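Long-range contact in peptidyl tryptophan dihydroxylase (Pseudomonas putida, PDB 7CTQ), which dihydroxylates a peptidyl tryptophan, as an FAD-dependent monooxygenase, in the biogenesis of the tryptophylquinone cofactor of quinohemoprotein amine dehydrogenase: residues 178-186 with 194-202. Numbering follows the deposited sequence. Where two conformers were deposited one is given.
Sequences SLADGWAWM and CYWQVTLDA. With FAD (flavin-adenine dinucleotide), chain C.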
# COMPACT_ATOMS: atom_id res chain seq x y z
N SER A 178 11.15 -18.75 -7.77
CA SER A 178 10.35 -18.70 -8.98
C SER A 178 9.99 -20.11 -9.42
O SER A 178 10.86 -20.98 -9.54
CB SER A 178 11.13 -17.96 -10.07
OG SER A 178 10.84 -18.45 -11.37
N LEU A 179 8.70 -20.34 -9.64
CA LEU A 179 8.20 -21.58 -10.21
C LEU A 179 7.80 -21.36 -11.67
O LEU A 179 7.80 -20.23 -12.18
CB LEU A 179 7.03 -22.12 -9.39
CG LEU A 179 7.22 -21.99 -7.88
CD1 LEU A 179 5.89 -22.15 -7.18
CD2 LEU A 179 8.23 -23.03 -7.36
N ALA A 180 7.43 -22.46 -12.33
CA ALA A 180 7.09 -22.38 -13.75
C ALA A 180 5.83 -21.56 -14.00
O ALA A 180 5.73 -20.88 -15.02
CB ALA A 180 6.93 -23.80 -14.32
N ASP A 181 4.86 -21.62 -13.08
CA ASP A 181 3.55 -21.00 -13.25
C ASP A 181 3.17 -20.17 -12.02
O ASP A 181 1.99 -20.00 -11.71
CB ASP A 181 2.48 -22.06 -13.54
CG ASP A 181 2.32 -23.07 -12.39
OD1 ASP A 181 3.28 -23.24 -11.60
OD2 ASP A 181 1.25 -23.69 -12.27
N GLY A 182 4.18 -19.68 -11.31
CA GLY A 182 3.92 -18.91 -10.11
C GLY A 182 5.22 -18.67 -9.38
O GLY A 182 6.31 -18.91 -9.90
N TRP A 183 5.09 -18.17 -8.15
CA TRP A 183 6.25 -18.03 -7.28
C TRP A 183 5.79 -18.33 -5.86
O TRP A 183 4.61 -18.20 -5.52
CB TRP A 183 6.91 -16.64 -7.40
CG TRP A 183 6.00 -15.50 -7.08
CD1 TRP A 183 5.14 -14.86 -7.94
CD2 TRP A 183 5.86 -14.86 -5.81
NE1 TRP A 183 4.47 -13.86 -7.27
CE2 TRP A 183 4.90 -13.83 -5.97
CE3 TRP A 183 6.46 -15.03 -4.56
CZ2 TRP A 183 4.50 -13.00 -4.91
CZ3 TRP A 183 6.08 -14.20 -3.52
CH2 TRP A 183 5.11 -13.20 -3.70
N ALA A 184 6.74 -18.73 -5.03
CA ALA A 184 6.43 -19.09 -3.66
C ALA A 184 7.29 -18.29 -2.69
O ALA A 184 8.46 -17.99 -2.97
CB ALA A 184 6.63 -20.61 -3.42
N TRP A 185 6.69 -17.95 -1.55
CA TRP A 185 7.39 -17.36 -0.42
C TRP A 185 7.20 -18.28 0.78
O TRP A 185 6.10 -18.77 1.03
CB TRP A 185 6.82 -15.97 -0.11
CG TRP A 185 7.04 -15.50 1.28
CD1 TRP A 185 6.11 -15.43 2.29
CD2 TRP A 185 8.27 -15.01 1.84
NE1 TRP A 185 6.69 -14.93 3.43
CE2 TRP A 185 8.01 -14.66 3.18
CE3 TRP A 185 9.56 -14.83 1.32
CZ2 TRP A 185 8.99 -14.13 4.02
CZ3 TRP A 185 10.53 -14.31 2.16
CH2 TRP A 185 10.24 -13.96 3.49
N MET A 186 8.28 -18.50 1.54
CA MET A 186 8.20 -19.38 2.69
C MET A 186 9.06 -18.85 3.84
O MET A 186 10.09 -18.20 3.62
CB MET A 186 8.64 -20.81 2.34
CG MET A 186 10.06 -20.90 1.85
SD MET A 186 10.41 -22.47 1.06
CE MET A 186 10.03 -22.10 -0.66
N CYS A 194 5.74 -22.20 10.88
CA CYS A 194 6.14 -22.31 9.49
C CYS A 194 5.04 -21.77 8.59
O CYS A 194 3.85 -21.85 8.90
CB CYS A 194 6.46 -23.74 9.11
SG CYS A 194 7.87 -24.40 9.99
N TYR A 195 5.48 -21.25 7.44
CA TYR A 195 4.66 -20.47 6.52
C TYR A 195 5.09 -20.81 5.10
O TYR A 195 6.29 -20.84 4.80
CB TYR A 195 4.83 -18.97 6.79
CG TYR A 195 3.97 -18.03 5.97
CD1 TYR A 195 2.87 -17.39 6.53
CD2 TYR A 195 4.29 -17.74 4.65
CE1 TYR A 195 2.09 -16.51 5.78
CE2 TYR A 195 3.51 -16.87 3.90
CZ TYR A 195 2.41 -16.26 4.47
OH TYR A 195 1.65 -15.40 3.72
N TRP A 196 4.13 -21.09 4.22
CA TRP A 196 4.44 -21.26 2.81
C TRP A 196 3.26 -20.74 2.01
O TRP A 196 2.10 -21.10 2.28
CB TRP A 196 4.72 -22.73 2.47
CG TRP A 196 4.98 -23.04 1.01
CD1 TRP A 196 6.19 -23.08 0.38
CD2 TRP A 196 4.00 -23.41 0.03
NE1 TRP A 196 6.02 -23.45 -0.95
CE2 TRP A 196 4.69 -23.66 -1.18
CE3 TRP A 196 2.61 -23.56 0.05
CZ2 TRP A 196 4.03 -24.04 -2.35
CZ3 TRP A 196 1.96 -23.93 -1.11
CH2 TRP A 196 2.67 -24.17 -2.28
N GLN A 197 3.55 -19.90 1.02
CA GLN A 197 2.52 -19.18 0.29
C GLN A 197 2.92 -19.12 -1.17
O GLN A 197 4.00 -18.61 -1.50
CB GLN A 197 2.31 -17.79 0.88
CG GLN A 197 1.96 -16.70 -0.11
CD GLN A 197 2.37 -15.34 0.41
OE1 GLN A 197 1.90 -14.89 1.47
NE2 GLN A 197 3.26 -14.68 -0.33
N VAL A 198 2.09 -19.68 -2.03
CA VAL A 198 2.39 -19.74 -3.45
C VAL A 198 1.38 -18.84 -4.15
O VAL A 198 0.20 -18.81 -3.78
CB VAL A 198 2.36 -21.17 -4.01
CG1 VAL A 198 0.94 -21.75 -4.01
CG2 VAL A 198 2.98 -21.20 -5.40
N THR A 199 1.87 -18.08 -5.11
CA THR A 199 1.07 -17.09 -5.82
C THR A 199 0.91 -17.56 -7.25
O THR A 199 1.90 -17.89 -7.92
CB THR A 199 1.74 -15.72 -5.74
OG1 THR A 199 1.73 -15.29 -4.37
CG2 THR A 199 0.98 -14.69 -6.60
N LEU A 200 -0.34 -17.64 -7.70
CA LEU A 200 -0.67 -18.26 -8.97
C LEU A 200 -1.82 -17.51 -9.60
O LEU A 200 -2.53 -16.74 -8.93
CB LEU A 200 -1.08 -19.73 -8.80
CG LEU A 200 -0.18 -20.67 -8.01
CD1 LEU A 200 -1.01 -21.79 -7.40
CD2 LEU A 200 0.90 -21.22 -8.93
N ASP A 201 -2.03 -17.76 -10.88
CA ASP A 201 -3.25 -17.31 -11.54
C ASP A 201 -4.45 -18.02 -10.92
O ASP A 201 -4.39 -19.21 -10.58
CB ASP A 201 -3.17 -17.60 -13.03
CG ASP A 201 -3.81 -16.51 -13.87
OD1 ASP A 201 -5.06 -16.44 -13.91
OD2 ASP A 201 -3.05 -15.71 -14.45
N ALA A 202 -5.55 -17.28 -10.74
CA ALA A 202 -6.74 -17.87 -10.13
C ALA A 202 -7.36 -18.96 -10.99
O ALA A 202 -8.04 -19.84 -10.46
CB ALA A 202 -7.78 -16.79 -9.83
PA FAD C . -4.94 -4.84 7.07
O1A FAD C . -3.53 -4.92 7.50
O2A FAD C . -5.45 -6.11 6.41
O5B FAD C . -5.81 -4.35 8.28
C5B FAD C . -7.24 -4.55 8.31
C4B FAD C . -7.62 -4.71 9.76
O4B FAD C . -9.06 -4.68 9.87
C3B FAD C . -7.16 -6.01 10.43
O3B FAD C . -6.75 -5.75 11.77
C2B FAD C . -8.40 -6.90 10.34
O2B FAD C . -8.49 -7.85 11.40
C1B FAD C . -9.51 -5.86 10.51
N9A FAD C . -10.82 -6.20 9.98
C8A FAD C . -11.15 -6.89 8.84
N7A FAD C . -12.43 -7.03 8.64
C5A FAD C . -13.00 -6.42 9.75
C6A FAD C . -14.33 -6.24 10.16
N6A FAD C . -15.39 -6.68 9.47
N1A FAD C . -14.56 -5.58 11.33
C2A FAD C . -13.51 -5.14 12.02
N3A FAD C . -12.21 -5.25 11.73
C4A FAD C . -12.02 -5.90 10.58
N1 FAD C . 3.03 -6.74 2.83
C2 FAD C . 4.35 -6.68 3.20
O2 FAD C . 4.85 -5.64 3.62
N3 FAD C . 5.13 -7.81 3.13
C4 FAD C . 4.72 -9.06 2.71
O4 FAD C . 5.51 -10.00 2.70
C4X FAD C . 3.33 -9.12 2.31
N5 FAD C . 2.86 -10.26 1.89
C5X FAD C . 1.53 -10.32 1.50
C6 FAD C . 1.01 -11.53 1.04
C7 FAD C . -0.31 -11.64 0.63
C7M FAD C . -0.83 -12.96 0.14
C8 FAD C . -1.14 -10.50 0.68
C8M FAD C . -2.58 -10.59 0.25
C9 FAD C . -0.63 -9.30 1.14
C9A FAD C . 0.69 -9.20 1.55
N10 FAD C . 1.23 -7.99 2.03
C10 FAD C . 2.56 -7.91 2.40
C1' FAD C . 0.42 -6.77 2.05
C2' FAD C . -0.05 -6.36 3.44
O2' FAD C . -0.66 -7.45 4.13
C3' FAD C . -1.05 -5.22 3.28
O3' FAD C . -0.49 -4.27 2.37
C4' FAD C . -1.43 -4.48 4.56
O4' FAD C . -1.62 -5.39 5.65
C5' FAD C . -2.66 -3.64 4.35
O5' FAD C . -2.86 -2.81 5.51
P FAD C . -4.28 -2.33 5.93
O1P FAD C . -4.83 -1.51 4.75
O2P FAD C . -4.25 -1.66 7.26
O3P FAD C . -5.11 -3.68 6.00
O HOH W 1 -0.53 -19.83 -12.23
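Strands 182-188 and 193-201 form an antiparallel β-hairpin in the large mixed sheet beside the flavin, and W183 and T199 meet across it as a hydrogen-bonded pair. T199 N reaches W183 O at 2.8 Å, whereas the return bond from W183 N to T199 O is longer. W185 and Q197 make the next such pair, W185 N lying 2.8 Å from Q197 O. The side chains of these two pairs emerge on the flavin-facing side of the sheet. CG of W183 sits between the backbone N and the carbonyl carbon (chi1 59°), which swings the indole across to strand 193-201, alongside T199, with one face against T199: CB sits 3.9 Å from the centroid of the five-membered ring, a CH-pi contact, and OG1 lies over the same ring system near CZ2. W183 NE1 is hydrogen-bonded to the Y325 hydroxyl, and T199 OG1 and S160 OG share a hydrogen bond. A leucine in place of W183 would probably leave T199 CB without its aromatic face and the hydroxyl of Y325 without its indole mate. Farther along, in one of the two Y195 conformers, the W185 ring meets Y195 at an oblique 61° between planes, with Y195 CE2 at the indole edge, 3.4 Å from W185 CD1. On the opposite face of the sheet A184 CB touches V198 and approaches W196 NE1 to 3.8 Å, W196 and L200 pack against helix 208-220, and M186 SD lies at the edge of the W196 indole in a Met-aromatic contact. The extended Q197 side chain belongs to the FAD pocket, its OE1 stopping 3.5 Å from flavin C6.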